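Local coordinates for putative chromatin binding protein (Chaetomium thermophilum, PDB 6QP0) that probably binds and hydrolyses ATP in a tRNA-dependent manner, through the P-loop domain of Kti12, which is essential for tRNA modification by Elongator, at residues T8-S13 with N210-Y215; N133-W138 with R214-N219. One frame throughout, in Å; residues are numbered along the deposited sequence.

In the fold
Both contacts draw on the stretch that ends helix 205-213 and runs on towards strand 228-231, and they share Arg214 and Tyr215. Contact 1 is the more buried: it sets the P-loop after strand 4-9 against the helix end, mostly through aliphatic packing, with a single hydrogen bond across it, from the Tyr215 hydroxyl to that of Thr8. Contact 2 lies nearer the surface, where the loop leaving the helix meets the turn before helix 136-148, and its chemistry is correspondingly polar, with backbone, carboxylate, guanidinium and water-bridged bonds. Their centres are about 9 Å apart, and Thr8 joins them, its hydroxyl accepting from Tyr215 and probably bonded to the backbone oxygen of Asn133.

Contact 1: T8-S13 with N210-Y215; sequences TGLPSS and NLVFRY. With ADP (adenosine-5'-diphosphate), chain B; AF3 (aluminum fluoride), chain C.
With chi1 near -179°, Tyr215 swings its ring to the side of CA opposite the amide nitrogen, toward the end of strand 4-9, while Thr8, with OG1 likewise placed (chi1 179°), turns its hydroxyl to meet it. Tyr215 OH donates to Thr8 OG1 over 2.7 Å, and Thr8 OG1 sits at the ring edge, near the ring plane. Having accepted from Tyr215, the threonine hydroxyl has one proton to offer, and the backbone oxygens of Leu132 and Asn133 both lie within bonding range, so this buried oxygen is satisfied on both counts. Along the same ring, Gly9 O approaches Tyr215 CE1 obliquely, at 3.3 Å.

The remaining contact is aliphatic. One branch of Leu10, CD2, does most of the touching: it lies 3.5 Å from Tyr215 CB and 3.7 Å from Val212 CG1, filling the angle between the phenol and the helix end. The Leu10 and Val212 side chains cross at about a right angle, and both also touch Val162 of helix 162-174. Farther along the loop, Pro11 presses its CG against Leu211, 3.6 Å from Leu211 CB, and its CD packs on a methyl of Val212, so that the proline ring rests on two successive helical residues.

Behind this packed side the loop makes a type II turn from Leu10 to Ser13, with Ser13 OG donating to Leu10 O at 2.6 Å. Ser12 N then points to the nucleotide, making a nearly straight bond (170°) to F3 of the aluminium fluoride at 3.1 Å and a weak one to ADP O2B. This strand and turn begin the Walker A P-loop, completed by Gly14, Lys15 and Thr16 at the start of helix 15-31, and the end of helix 205-213 backs it.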
loop_
_atom_site.group_PDB
_atom_site.type_symbol
_atom_site.label_atom_id
_atom_site.label_comp_id
_atom_site.label_asym_id
_atom_site.label_seq_id
_atom_site.Cartn_x
_atom_site.Cartn_y
_atom_site.Cartn_z
ATOM N N THR A 8 0.117 -0.543 3.545
ATOM C CA THR A 8 -0.128 0.750 4.167
ATOM C C THR A 8 1.060 1.106 5.049
ATOM O O THR A 8 1.733 0.228 5.593
ATOM C CB THR A 8 -1.421 0.746 4.991
ATOM O OG1 THR A 8 -1.599 2.028 5.606
ATOM C CG2 THR A 8 -1.378 -0.335 6.064
ATOM N N GLY A 9 1.301 2.402 5.179
ATOM C CA GLY A 9 2.411 2.870 5.979
ATOM C C GLY A 9 2.622 4.352 5.772
ATOM O O GLY A 9 1.929 5.004 4.987
ATOM N N LEU A 10 3.598 4.871 6.501
ATOM C CA LEU A 10 3.952 6.276 6.411
ATOM C C LEU A 10 4.723 6.539 5.127
ATOM O O LEU A 10 5.188 5.615 4.456
ATOM C CB LEU A 10 4.780 6.680 7.627
ATOM C CG LEU A 10 4.054 6.688 8.971
ATOM C CD1 LEU A 10 5.023 7.058 10.080
ATOM C CD2 LEU A 10 2.878 7.648 8.942
ATOM N N PRO A 11 4.872 7.806 4.750
ATOM C CA PRO A 11 5.756 8.136 3.628
ATOM C C PRO A 11 7.175 7.656 3.899
ATOM O O PRO A 11 7.735 7.891 4.971
ATOM C CB PRO A 11 5.678 9.666 3.552
ATOM C CG PRO A 11 4.393 10.017 4.228
ATOM C CD PRO A 11 4.196 8.995 5.299
ATOM N N SER A 12 7.755 6.975 2.911
ATOM C CA SER A 12 9.131 6.485 2.999
ATOM C C SER A 12 9.305 5.536 4.184
ATOM O O SER A 12 10.324 5.555 4.879
ATOM C CB SER A 12 10.125 7.648 3.087
ATOM O OG SER A 12 9.474 8.898 2.931
ATOM N N SER A 13 8.305 4.687 4.408
ATOM C CA SER A 13 8.331 3.721 5.497
ATOM C C SER A 13 8.716 2.320 5.039
ATOM O O SER A 13 8.799 1.413 5.872
ATOM C CB SER A 13 6.965 3.675 6.192
ATOM O OG SER A 13 5.944 3.288 5.288
ATOM N N ASN A 210 2.927 16.596 7.174
ATOM C CA ASN A 210 1.473 16.587 7.288
ATOM C C ASN A 210 0.892 15.213 6.975
ATOM O O ASN A 210 -0.145 14.838 7.535
ATOM C CB ASN A 210 0.868 17.646 6.363
ATOM C CG ASN A 210 1.412 19.038 6.635
ATOM O OD1 ASN A 210 1.837 19.744 5.720
ATOM N ND2 ASN A 210 1.408 19.435 7.900
ATOM N N LEU A 211 1.542 14.443 6.092
ATOM C CA LEU A 211 1.069 13.095 5.794
ATOM C C LEU A 211 1.151 12.200 7.028
ATOM O O LEU A 211 0.190 11.498 7.363
ATOM C CB LEU A 211 1.876 12.488 4.645
ATOM C CG LEU A 211 1.221 12.499 3.265
ATOM C CD1 LEU A 211 2.192 11.975 2.222
ATOM C CD2 LEU A 211 -0.064 11.680 3.258
ATOM N N VAL A 212 2.300 12.202 7.710
ATOM C CA VAL A 212 2.441 11.388 8.913
ATOM C C VAL A 212 1.395 11.785 9.947
ATOM O O VAL A 212 0.735 10.931 10.550
ATOM C CB VAL A 212 3.860 11.512 9.493
ATOM C CG1 VAL A 212 3.956 10.710 10.784
ATOM C CG2 VAL A 212 4.898 11.058 8.491
ATOM N N PHE A 213 1.242 13.093 10.179
ATOM C CA PHE A 213 0.300 13.559 11.190
ATOM C C PHE A 213 -1.100 12.994 10.963
ATOM O O PHE A 213 -1.779 12.607 11.921
ATOM C CB PHE A 213 0.257 15.091 11.204
ATOM C CG PHE A 213 -0.968 15.655 11.875
ATOM C CD1 PHE A 213 -1.011 15.820 13.248
ATOM C CD2 PHE A 213 -2.081 16.012 11.128
ATOM C CE1 PHE A 213 -2.140 16.333 13.866
ATOM C CE2 PHE A 213 -3.211 16.522 11.741
ATOM C CZ PHE A 213 -3.239 16.684 13.110
ATOM N N ARG A 214 -1.550 12.939 9.706
ATOM C CA ARG A 214 -2.901 12.504 9.384
ATOM C C ARG A 214 -2.976 11.028 8.989
ATOM O O ARG A 214 -3.994 10.592 8.439
ATOM C CB ARG A 214 -3.497 13.381 8.277
ATOM C CG ARG A 214 -2.999 13.125 6.855
ATOM C CD ARG A 214 -3.772 14.011 5.877
ATOM N NE ARG A 214 -3.385 13.812 4.483
ATOM C CZ ARG A 214 -2.335 14.388 3.907
ATOM N NH1 ARG A 214 -1.549 15.197 4.611
ATOM N NH2 ARG A 214 -2.068 14.149 2.631
ATOM N N TYR A 215 -1.931 10.249 9.267
ATOM C CA TYR A 215 -1.997 8.810 9.035
ATOM C C TYR A 215 -2.907 8.168 10.073
ATOM O O TYR A 215 -2.856 8.500 11.261
ATOM C CB TYR A 215 -0.602 8.182 9.089
ATOM C CG TYR A 215 -0.602 6.688 8.827
ATOM C CD1 TYR A 215 -0.434 6.186 7.545
ATOM C CD2 TYR A 215 -0.775 5.781 9.866
ATOM C CE1 TYR A 215 -0.444 4.827 7.301
ATOM C CE2 TYR A 215 -0.782 4.420 9.635
ATOM C CZ TYR A 215 -0.616 3.948 8.350
ATOM O OH TYR A 215 -0.623 2.591 8.114
HETATM P PB ADP B . 8.232 3.899 0.296
HETATM O O1B ADP B . 8.128 3.571 -1.177
HETATM O O2B ADP B . 8.011 5.370 0.506
HETATM O O3B ADP B . 7.189 3.130 1.071
HETATM P PA ADP B . 10.786 2.468 0.135
HETATM O O1A ADP B . 11.120 2.971 -1.249
HETATM O O2A ADP B . 10.167 1.090 0.053
HETATM O O3A ADP B . 9.741 3.520 0.862
HETATM O "O5'" ADP B . 12.174 2.425 1.046
HETATM C "C5'" ADP B . 12.705 3.659 1.490
HETATM C "C4'" ADP B . 14.068 3.543 1.755
HETATM O "O4'" ADP B . 14.286 2.858 3.082
HETATM C "C3'" ADP B . 14.790 2.615 0.664
HETATM O "O3'" ADP B . 16.170 3.134 0.380
HETATM C "C2'" ADP B . 14.852 1.490 1.177
HETATM O "O2'" ADP B . 16.114 0.828 0.773
HETATM C "C1'" ADP B . 14.825 1.699 2.826
HETATM N N9 ADP B . 14.025 0.674 3.406
HETATM C C8 ADP B . 12.732 0.372 3.305
HETATM N N7 ADP B . 12.520 -0.705 4.069
HETATM C C5 ADP B . 13.689 -1.052 4.632
HETATM C C6 ADP B . 14.028 -2.073 5.494
HETATM N N6 ADP B . 13.633 -3.239 6.277
HETATM N N1 ADP B . 15.274 -2.207 5.914
HETATM C C2 ADP B . 16.225 -1.339 5.496
HETATM N N3 ADP B . 15.901 -0.333 4.648
HETATM C C4 ADP B . 14.631 -0.198 4.221
HETATM AL AL AF3 C . 7.099 6.119 -1.345
HETATM F F1 AF3 C . 6.488 4.771 -2.202
HETATM F F2 AF3 C . 8.665 6.706 -1.696
HETATM F F3 AF3 C . 6.380 6.561 0.138
#

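Contact 2: N133-W138 with R214-N219; sequences NYIKGW and RYEEPN
Between side chains, the direct hydrogen bonding runs from Arg214 to Tyr134. Arg214 NE donates to Tyr134 OH at 2.7 Å with an angle of 161°, and the phenol oxygen lies at the guanidinium edge, in its plane; a second bond from NH2 is weak. The two flat groups stand 77° apart, and the arginine chain, extended from CG to NE, carries its CG past Tyr134 CE2. Tyr134 OH is also bonded to Glu106, and Arg214 NH2 to the backbone oxygen of Tyr88, so the pair belongs to a wider polar network. Were Arg214 replaced by an alanine, the Tyr134 hydroxyl would probably lose its NE donor and the Tyr88 carbonyl this partner.

Bonds to the backbone hold the two loops in step. Glu216 N reaches Tyr134 O at 3.0 Å, in the carbonyl plane. In the other direction the carboxylate of Glu216 accepts from Lys136 N, at 2.6 Å from OE1 and almost straight (175°), the amide meeting it from above the carboxylate plane. An acceptor on one of the first amides of helix 136-148 is likely to suit the positive end of the helix dipole.

Apolar packing centres on Tyr134: its CB lies 3.3 Å from Tyr215 CD1, an oblique approach to that ring, and its neighbour Ile135 sets CG1 over one face of the Tyr134 ring, toward the rim.

Water provides the last link. The extended Lys136 chain passes Glu217 O and places NZ 2.6 Å from a water molecule (O), which also accepts from Asn219 ND2 at 3.1 Å. In this parallel alpha/beta P-loop fold, the loop from strand 125-130, whose Asp130 is at the magnesium site, to helix 136-148 is thus tied to the loop leaving helix 205-213, a carboxylate taking the first helical amide just after the N-cap residue Ile135.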
loop_
_atom_site.group_PDB
_atom_site.type_symbol
_atom_site.label_atom_id
_atom_site.label_comp_id
_atom_site.label_asym_id
_atom_site.label_seq_id
_atom_site.Cartn_x
_atom_site.Cartn_y
_atom_site.Cartn_z
ATOM N N ASN A 133 -2.340 4.460 1.452
ATOM C CA ASN A 133 -3.593 3.842 1.886
ATOM C C ASN A 133 -3.848 4.113 3.366
ATOM O O ASN A 133 -4.151 3.216 4.154
ATOM C CB ASN A 133 -3.580 2.339 1.597
ATOM C CG ASN A 133 -3.476 2.030 0.111
ATOM O OD1 ASN A 133 -3.992 2.772 -0.726
ATOM N ND2 ASN A 133 -2.809 0.930 -0.223
ATOM N N TYR A 134 -3.735 5.387 3.736
ATOM C CA TYR A 134 -3.635 5.790 5.131
ATOM C C TYR A 134 -4.960 6.207 5.751
ATOM O O TYR A 134 -4.976 6.605 6.922
ATOM C CB TYR A 134 -2.634 6.944 5.265
ATOM C CG TYR A 134 -3.123 8.249 4.673
ATOM C CD1 TYR A 134 -2.917 8.549 3.332
ATOM C CD2 TYR A 134 -3.789 9.180 5.457
ATOM C CE1 TYR A 134 -3.365 9.741 2.791
ATOM C CE2 TYR A 134 -4.239 10.370 4.927
ATOM C CZ TYR A 134 -4.026 10.647 3.595
ATOM O OH TYR A 134 -4.475 11.837 3.074
ATOM N N ILE A 135 -6.063 6.134 5.014
ATOM C CA ILE A 135 -7.365 6.571 5.508
ATOM C C ILE A 135 -8.233 5.343 5.736
ATOM O O ILE A 135 -8.335 4.475 4.861
ATOM C CB ILE A 135 -8.041 7.552 4.536
ATOM C CG1 ILE A 135 -7.092 8.703 4.195
ATOM C CG2 ILE A 135 -9.330 8.089 5.145
ATOM C CD1 ILE A 135 -7.600 9.619 3.101
ATOM N N LYS A 136 -8.859 5.270 6.915
ATOM C CA LYS A 136 -9.741 4.150 7.222
ATOM C C LYS A 136 -10.884 4.062 6.219
ATOM O O LYS A 136 -11.231 2.968 5.756
ATOM C CB LYS A 136 -10.284 4.287 8.645
ATOM C CG LYS A 136 -9.222 4.148 9.723
ATOM C CD LYS A 136 -9.793 4.384 11.112
ATOM C CE LYS A 136 -8.706 4.293 12.178
ATOM N NZ LYS A 136 -9.241 4.509 13.552
ATOM N N GLY A 137 -11.484 5.202 5.873
ATOM C CA GLY A 137 -12.535 5.193 4.870
ATOM C C GLY A 137 -12.062 4.626 3.545
ATOM O O GLY A 137 -12.728 3.781 2.941
ATOM N N TRP A 138 -10.901 5.086 3.074
ATOM C CA TRP A 138 -10.343 4.549 1.838
ATOM C C TRP A 138 -10.090 3.052 1.967
ATOM O O TRP A 138 -10.452 2.271 1.079
ATOM C CB TRP A 138 -9.060 5.300 1.480
ATOM C CG TRP A 138 -8.253 4.657 0.398
ATOM C CD1 TRP A 138 -6.958 4.243 0.485
ATOM C CD2 TRP A 138 -8.685 4.348 -0.933
ATOM N NE1 TRP A 138 -6.552 3.701 -0.709
ATOM C CE2 TRP A 138 -7.594 3.752 -1.596
ATOM C CE3 TRP A 138 -9.885 4.521 -1.629
ATOM C CZ2 TRP A 138 -7.667 3.326 -2.920
ATOM C CZ3 TRP A 138 -9.956 4.097 -2.944
ATOM C CH2 TRP A 138 -8.854 3.507 -3.576
ATOM N N ARG A 214 -1.550 12.939 9.706
ATOM C CA ARG A 214 -2.901 12.504 9.384
ATOM C C ARG A 214 -2.976 11.028 8.989
ATOM O O ARG A 214 -3.994 10.592 8.439
ATOM C CB ARG A 214 -3.497 13.381 8.277
ATOM C CG ARG A 214 -2.999 13.125 6.855
ATOM C CD ARG A 214 -3.772 14.011 5.877
ATOM N NE ARG A 214 -3.385 13.812 4.483
ATOM C CZ ARG A 214 -2.335 14.388 3.907
ATOM N NH1 ARG A 214 -1.549 15.197 4.611
ATOM N NH2 ARG A 214 -2.068 14.149 2.631
ATOM N N TYR A 215 -1.931 10.249 9.267
ATOM C CA TYR A 215 -1.997 8.810 9.035
ATOM C C TYR A 215 -2.907 8.168 10.073
ATOM O O TYR A 215 -2.856 8.500 11.261
ATOM C CB TYR A 215 -0.602 8.182 9.089
ATOM C CG TYR A 215 -0.602 6.688 8.827
ATOM C CD1 TYR A 215 -0.434 6.186 7.545
ATOM C CD2 TYR A 215 -0.775 5.781 9.866
ATOM C CE1 TYR A 215 -0.444 4.827 7.301
ATOM C CE2 TYR A 215 -0.782 4.420 9.635
ATOM C CZ TYR A 215 -0.616 3.948 8.350
ATOM O OH TYR A 215 -0.623 2.591 8.114
ATOM N N GLU A 216 -3.756 7.254 9.617
ATOM C CA GLU A 216 -4.728 6.580 10.468
ATOM C C GLU A 216 -4.283 5.136 10.649
ATOM O O GLU A 216 -4.304 4.350 9.695
ATOM C CB GLU A 216 -6.125 6.655 9.858
ATOM C CG GLU A 216 -6.578 8.070 9.550
ATOM C CD GLU A 216 -7.995 8.119 9.019
ATOM O OE1 GLU A 216 -8.567 7.042 8.757
ATOM O OE2 GLU A 216 -8.537 9.232 8.869
ATOM N N GLU A 217 -3.884 4.791 11.866
ATOM C CA GLU A 217 -3.375 3.455 12.129
ATOM C C GLU A 217 -4.439 2.416 11.798
ATOM O O GLU A 217 -5.620 2.606 12.125
ATOM C CB GLU A 217 -2.955 3.324 13.594
ATOM C CG GLU A 217 -1.843 4.273 14.021
ATOM C CD GLU A 217 -0.521 3.964 13.344
ATOM O OE1 GLU A 217 -0.451 2.954 12.613
ATOM O OE2 GLU A 217 0.447 4.729 13.544
ATOM N N PRO A 218 -4.077 1.314 11.142
ATOM C CA PRO A 218 -5.048 0.233 10.943
ATOM C C PRO A 218 -5.551 -0.303 12.277
ATOM O O PRO A 218 -4.783 -0.503 13.221
ATOM C CB PRO A 218 -4.258 -0.823 10.163
ATOM C CG PRO A 218 -3.183 -0.055 9.475
ATOM C CD PRO A 218 -2.816 1.061 10.415
ATOM N N ASN A 219 -6.861 -0.530 12.342
ATOM C CA ASN A 219 -7.517 -0.969 13.569
ATOM C C ASN A 219 -8.042 -2.386 13.394
ATOM O O ASN A 219 -9.071 -2.589 12.730
ATOM C CB ASN A 219 -8.661 -0.013 13.922
ATOM C CG ASN A 219 -9.220 -0.263 15.301
ATOM O OD1 ASN A 219 -8.990 -1.317 15.894
ATOM N ND2 ASN A 219 -9.962 0.706 15.822
HETATM O O HOH W 1 -10.802 2.415 13.418
#